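Local coordinates for protein NalD (Pseudomonas aeruginosa PAO1, PDB 5DAJ) that represses expression of the MexAB-OprM multidrug efflux pump as a TetR-family transcriptional regulator, and releases that repression when it binds novobiocin, at residues D83-L88 / D147-R152; L139-F144 / I161-L166. One frame throughout, in Å; residues are numbered along the deposited sequence.

Contact 1 (D83-L88 / D147-R152); sequences DPLRSL and DECRVR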
loop_
_atom_site.group_PDB
_atom_site.type_symbol
_atom_site.label_atom_id
_atom_site.label_comp_id
_atom_site.label_asym_id
_atom_site.label_seq_id
_atom_site.Cartn_x
_atom_site.Cartn_y
_atom_site.Cartn_z
ATOM N N ASP A 83 -3.672 -9.447 -29.372
ATOM C CA ASP A 83 -2.760 -9.386 -28.234
ATOM C C ASP A 83 -3.341 -9.140 -26.881
ATOM O O ASP A 83 -3.888 -8.090 -26.631
ATOM C CB ASP A 83 -1.653 -8.381 -28.418
ATOM C CG ASP A 83 -0.508 -8.647 -27.499
ATOM O OD1 ASP A 83 -0.648 -9.468 -26.583
ATOM O OD2 ASP A 83 0.550 -8.052 -27.690
ATOM N N PRO A 84 -3.205 -10.093 -25.983
ATOM C CA PRO A 84 -3.801 -9.860 -24.684
ATOM C C PRO A 84 -2.805 -9.426 -23.651
ATOM O O PRO A 84 -3.216 -9.184 -22.547
ATOM C CB PRO A 84 -4.393 -11.215 -24.338
ATOM C CG PRO A 84 -3.579 -12.208 -25.080
ATOM C CD PRO A 84 -2.579 -11.471 -25.892
ATOM N N LEU A 85 -1.537 -9.320 -23.993
ATOM C CA LEU A 85 -0.579 -8.852 -23.028
ATOM C C LEU A 85 -0.739 -7.375 -23.119
ATOM O O LEU A 85 -0.324 -6.631 -22.266
ATOM C CB LEU A 85 0.836 -9.279 -23.360
ATOM C CG LEU A 85 1.189 -10.680 -22.873
ATOM C CD1 LEU A 85 2.673 -10.930 -22.812
ATOM C CD2 LEU A 85 0.579 -10.975 -21.528
ATOM N N ARG A 86 -1.383 -6.971 -24.190
ATOM C CA ARG A 86 -1.697 -5.558 -24.438
ATOM C C ARG A 86 -2.957 -5.136 -23.680
ATOM O O ARG A 86 -3.021 -4.045 -23.108
ATOM C CB ARG A 86 -1.938 -5.313 -25.937
ATOM C CG ARG A 86 -2.158 -3.844 -26.336
ATOM C CD ARG A 86 -1.016 -2.934 -25.911
ATOM N NE ARG A 86 -1.256 -1.546 -26.309
ATOM C CZ ARG A 86 -0.332 -0.584 -26.353
ATOM N NH1 ARG A 86 0.944 -0.830 -26.038
ATOM N NH2 ARG A 86 -0.685 0.642 -26.729
ATOM N N SER A 87 -3.975 -5.990 -23.712
ATOM C CA SER A 87 -5.220 -5.738 -22.967
ATOM C C SER A 87 -4.940 -5.554 -21.477
ATOM O O SER A 87 -5.545 -4.695 -20.816
ATOM C CB SER A 87 -6.226 -6.879 -23.159
ATOM O OG SER A 87 -6.525 -7.082 -24.532
ATOM N N LEU A 88 -4.031 -6.376 -20.958
ATOM C CA LEU A 88 -3.619 -6.292 -19.552
ATOM C C LEU A 88 -2.955 -4.945 -19.249
ATOM O O LEU A 88 -3.283 -4.304 -18.242
ATOM C CB LEU A 88 -2.672 -7.438 -19.186
ATOM C CG LEU A 88 -2.094 -7.392 -17.770
ATOM C CD1 LEU A 88 -3.195 -7.426 -16.717
ATOM C CD2 LEU A 88 -1.122 -8.534 -17.561
ATOM N N ASP A 147 0.713 -20.488 -23.450
ATOM C CA ASP A 147 1.858 -20.728 -24.352
ATOM C C ASP A 147 2.210 -19.490 -25.178
ATOM O O ASP A 147 3.383 -19.138 -25.320
ATOM C CB ASP A 147 1.561 -21.897 -25.302
ATOM C CG ASP A 147 1.416 -23.223 -24.573
ATOM O OD1 ASP A 147 2.340 -23.597 -23.826
ATOM O OD2 ASP A 147 0.374 -23.893 -24.750
ATOM N N GLU A 148 1.171 -18.849 -25.711
ATOM C CA GLU A 148 1.293 -17.622 -26.529
ATOM C C GLU A 148 2.044 -16.509 -25.791
ATOM O O GLU A 148 2.853 -15.792 -26.386
ATOM C CB GLU A 148 -0.087 -17.076 -26.953
ATOM C CG GLU A 148 -1.117 -18.108 -27.412
ATOM C CD GLU A 148 -2.041 -18.569 -26.290
ATOM O OE1 GLU A 148 -1.911 -19.737 -25.859
ATOM O OE2 GLU A 148 -2.874 -17.763 -25.826
ATOM N N CYS A 149 1.755 -16.379 -24.500
ATOM C CA CYS A 149 2.316 -15.324 -23.640
ATOM C C CYS A 149 3.618 -15.751 -22.967
ATOM O O CYS A 149 4.617 -15.041 -23.040
ATOM C CB CYS A 149 1.296 -14.935 -22.567
ATOM S SG CYS A 149 -0.306 -14.448 -23.242
ATOM N N ARG A 150 3.589 -16.914 -22.321
ATOM C CA ARG A 150 4.747 -17.480 -21.592
ATOM C C ARG A 150 6.048 -17.461 -22.398
ATOM O O ARG A 150 7.108 -17.114 -21.871
ATOM C CB ARG A 150 4.438 -18.918 -21.146
ATOM C CG ARG A 150 5.530 -19.608 -20.356
ATOM C CD ARG A 150 5.302 -21.117 -20.166
ATOM N NE ARG A 150 4.844 -21.374 -18.802
ATOM C CZ ARG A 150 5.624 -21.344 -17.723
ATOM N NH1 ARG A 150 6.926 -21.067 -17.819
ATOM N NH2 ARG A 150 5.097 -21.585 -16.537
ATOM N N VAL A 151 5.947 -17.830 -23.673
ATOM C CA VAL A 151 7.082 -17.803 -24.615
ATOM C C VAL A 151 7.746 -16.414 -24.714
ATOM O O VAL A 151 8.938 -16.305 -25.018
ATOM C CB VAL A 151 6.635 -18.299 -26.019
ATOM C CG1 VAL A 151 7.653 -17.973 -27.101
ATOM C CG2 VAL A 151 6.398 -19.802 -25.990
ATOM N N ARG A 152 6.963 -15.370 -24.451
ATOM C CA ARG A 152 7.422 -13.980 -24.538
ATOM C C ARG A 152 8.054 -13.428 -23.263
ATOM O O ARG A 152 8.579 -12.315 -23.270
ATOM C CB ARG A 152 6.263 -13.073 -24.941
ATOM C CG ARG A 152 5.522 -13.523 -26.194
ATOM C CD ARG A 152 4.491 -12.498 -26.628
ATOM N NE ARG A 152 5.089 -11.173 -26.798
ATOM C CZ ARG A 152 4.413 -10.031 -26.906
ATOM N NH1 ARG A 152 3.077 -10.016 -26.886
ATOM N NH2 ARG A 152 5.088 -8.886 -27.039
#
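Leu85, in the first turn of helix 84-101, reaches into the angle between Cys149 and Arg152 and carries the apolar half of this contact. Its CB leaves the helix toward the facing segment. With CG beside the backbone N (chi1 -84°), the branch point comes 4.1 Å from Cys149 SG. The two methyls then part: Leu85 CD2 stays with the sulfur, 4.0 Å from Cys149 SG, while Leu85 CD1 lies over one face of the Arg152 guanidinium, 4.2 Å from NH1. Val202, in the C-terminal tail, also packs on Leu85 and Arg152. Pro84 CG joins more loosely, 4.4 Å from Cys149 SG.

The polar half lies at the edge of the same guanidinium. Arg152 NH1 donates to Asp83 OD2 over 3.3 Å in a salt bridge, bent at 146°, reaching the syn side but tilted out of the carboxylate plane. Asp83 OD1 meanwhile accepts from Leu85 N at 2.7 Å, so the two oxygens of one carboxylate serve different partners, which would restrict its rotation. The arrangement is that of an aspartate N-cap doubling as an ion-pair partner, here joining the start of helix 84-101 to the turn after short helix 147-150 in the all-helical C-terminal domain of a TetR-family repressor.

Contact 2 (L139-F144 / I161-L166); sequences LCEQLF and IASRAL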
loop_
_atom_site.group_PDB
_atom_site.type_symbol
_atom_site.label_atom_id
_atom_site.label_comp_id
_atom_site.label_asym_id
_atom_site.label_seq_id
_atom_site.Cartn_x
_atom_site.Cartn_y
_atom_site.Cartn_z
ATOM N N LEU A 139 -5.783 -14.576 -12.242
ATOM C CA LEU A 139 -6.089 -14.274 -13.650
ATOM C C LEU A 139 -4.845 -13.900 -14.448
ATOM O O LEU A 139 -4.616 -14.442 -15.531
ATOM C CB LEU A 139 -7.119 -13.144 -13.763
ATOM C CG LEU A 139 -8.543 -13.498 -14.213
ATOM C CD1 LEU A 139 -9.152 -14.661 -13.443
ATOM C CD2 LEU A 139 -9.443 -12.276 -14.088
ATOM N N CYS A 140 -4.053 -12.978 -13.905
ATOM C CA CYS A 140 -2.787 -12.581 -14.536
ATOM C C CYS A 140 -1.825 -13.755 -14.672
ATOM O O CYS A 140 -1.239 -13.969 -15.733
ATOM C CB CYS A 140 -2.105 -11.471 -13.750
ATOM S SG CYS A 140 -2.979 -9.910 -13.880
ATOM N N GLU A 141 -1.701 -14.522 -13.598
ATOM C CA GLU A 141 -0.872 -15.727 -13.585
ATOM C C GLU A 141 -1.257 -16.640 -14.752
ATOM O O GLU A 141 -0.409 -17.036 -15.552
ATOM C CB GLU A 141 -1.027 -16.474 -12.258
ATOM C CG GLU A 141 0.071 -17.488 -11.968
ATOM C CD GLU A 141 0.072 -17.981 -10.525
ATOM O OE1 GLU A 141 -0.547 -17.331 -9.650
ATOM O OE2 GLU A 141 0.693 -19.031 -10.261
ATOM N N GLN A 142 -2.551 -16.924 -14.858
ATOM C CA GLN A 142 -3.098 -17.741 -15.947
ATOM C C GLN A 142 -2.803 -17.147 -17.326
ATOM O O GLN A 142 -2.443 -17.870 -18.250
ATOM C CB GLN A 142 -4.602 -17.919 -15.766
ATOM C CG GLN A 142 -5.277 -18.838 -16.789
ATOM C CD GLN A 142 -6.774 -18.599 -16.945
ATOM O OE1 GLN A 142 -7.300 -18.672 -18.059
ATOM N NE2 GLN A 142 -7.467 -18.329 -15.841
ATOM N N LEU A 143 -2.964 -15.835 -17.450
ATOM C CA LEU A 143 -2.652 -15.114 -18.690
ATOM C C LEU A 143 -1.181 -15.283 -19.090
ATOM O O LEU A 143 -0.883 -15.680 -20.213
ATOM C CB LEU A 143 -3.012 -13.628 -18.564
ATOM C CG LEU A 143 -2.498 -12.657 -19.635
ATOM C CD1 LEU A 143 -2.796 -13.135 -21.037
ATOM C CD2 LEU A 143 -3.118 -11.291 -19.434
ATOM N N PHE A 144 -0.275 -14.982 -18.163
ATOM C CA PHE A 144 1.169 -15.171 -18.397
ATOM C C PHE A 144 1.544 -16.638 -18.646
ATOM O O PHE A 144 2.530 -16.917 -19.320
ATOM C CB PHE A 144 1.997 -14.649 -17.218
ATOM C CG PHE A 144 2.032 -13.155 -17.106
ATOM C CD1 PHE A 144 2.586 -12.374 -18.112
ATOM C CD2 PHE A 144 1.536 -12.528 -15.974
ATOM C CE1 PHE A 144 2.616 -10.995 -17.996
ATOM C CE2 PHE A 144 1.562 -11.152 -15.858
ATOM C CZ PHE A 144 2.103 -10.383 -16.872
ATOM N N ILE A 161 5.586 -15.123 -10.501
ATOM C CA ILE A 161 6.344 -13.916 -10.132
ATOM C C ILE A 161 5.875 -12.694 -10.910
ATOM O O ILE A 161 5.748 -11.604 -10.342
ATOM C CB ILE A 161 7.865 -14.107 -10.367
ATOM C CG1 ILE A 161 8.433 -15.173 -9.423
ATOM C CG2 ILE A 161 8.642 -12.800 -10.196
ATOM C CD1 ILE A 161 8.329 -14.864 -7.937
ATOM N N ALA A 162 5.624 -12.886 -12.197
ATOM C CA ALA A 162 5.180 -11.804 -13.079
ATOM C C ALA A 162 3.883 -11.165 -12.580
ATOM O O ALA A 162 3.791 -9.945 -12.465
ATOM C CB ALA A 162 4.995 -12.317 -14.499
ATOM N N SER A 163 2.887 -11.992 -12.274
ATOM C CA SER A 163 1.588 -11.483 -11.805
ATOM C C SER A 163 1.717 -10.728 -10.489
ATOM O O SER A 163 1.012 -9.741 -10.259
ATOM C CB SER A 163 0.562 -12.609 -11.654
ATOM O OG SER A 163 1.063 -13.631 -10.820
ATOM N N ARG A 164 2.612 -11.201 -9.634
ATOM C CA ARG A 164 2.812 -10.606 -8.306
ATOM C C ARG A 164 3.619 -9.320 -8.375
ATOM O O ARG A 164 3.301 -8.363 -7.684
ATOM C CB ARG A 164 3.461 -11.596 -7.350
ATOM C CG ARG A 164 2.470 -12.644 -6.886
ATOM C CD ARG A 164 3.116 -13.938 -6.483
ATOM N NE ARG A 164 2.094 -14.886 -6.040
ATOM C CZ ARG A 164 1.274 -15.572 -6.838
ATOM N NH1 ARG A 164 1.289 -15.420 -8.149
ATOM N NH2 ARG A 164 0.414 -16.420 -6.309
ATOM N N ALA A 165 4.647 -9.309 -9.216
ATOM C CA ALA A 165 5.424 -8.096 -9.471
ATOM C C ALA A 165 4.520 -7.004 -10.028
ATOM O O ALA A 165 4.527 -5.871 -9.534
ATOM C CB ALA A 165 6.568 -8.371 -10.440
ATOM N N LEU A 166 3.710 -7.369 -11.017
ATOM C CA LEU A 166 2.796 -6.416 -11.658
ATOM C C LEU A 166 1.787 -5.854 -10.672
ATOM O O LEU A 166 1.623 -4.649 -10.574
ATOM C CB LEU A 166 2.040 -7.045 -12.831
ATOM C CG LEU A 166 1.019 -6.125 -13.528
ATOM C CD1 LEU A 166 1.633 -4.822 -14.006
ATOM C CD2 LEU A 166 0.378 -6.841 -14.696
#
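Glu141 and Arg164 form the polar link between helices 123-145 and 159-179, a salt bridge from Arg164 NH1 to Glu141 OE1 of 3.0 Å. The hydrogen bond is nearly straight, 169° at the hydrogen, and the oxygen sits at the edge of the guanidinium, close to its plane. The carboxylate, however, is turned almost perpendicular to the guanidinium, so NH1 approaches OE1 from above the carboxylate plane. Glu141 reaches this point with CG anti to the backbone N (chi1 -163°) and an extended chain. Arg164 NH1 also donates to the carbonyl of Arg160, which holds this side of the guanidinium in place, while NE makes a weak hydrogen bond to Leu183 O of the second subunit.

Leu193 of that subunit packs on Arg164 and Ala165 as well. Helix 159-179 thus faces the partner with one side and helix 123-145 with another, consistent with the TetR-family fold, in which the last two long helices of each chain build the dimer interface.

Close backbone approach marks the centre of the contact, where the segment axes pass 8.2 Å apart at 134° between their N-to-C directions, a steeply inclined crossing. The small side chain of Ser163 permits this: its CB lies 3.6 Å from Cys140 CB and 3.5 Å from Glu141 N. Ser163 OG turns back to its own helix, bonding to the carbonyls of Pro159 and Arg160.

Aromatic packing occupies the other flank. Ala162 CB sits over one face of the Phe144 ring in a CH-pi contact, 3.9 Å from the centroid and displaced toward the rim, nearest to CD2. The backbone of Ser163 approaches the ring obliquely, its N 3.9 Å from Phe144 CE2.

The centres of contacts 1 and 2 lie about 11 Å apart, on the same side of the chain's centre, and the two meet directly. Helix 147-150 follows helix 123-145 in the chain, and Cys149 CB packs 3.3 Å from Leu143 O. Leu88, one turn beyond the capped start of helix 84-101, supplies a second bridge: its CD2 lies 3.7 Å from Leu166 CD2, and its side chain also touches Cys140 and Phe144. Contact 1 is partly buried and closer to the periphery, whereas contact 2 is buried and adjoins the second subunit. Both belong to the C-terminal region, separate in sequence from the predicted helix-turn-helix at residues 32-51.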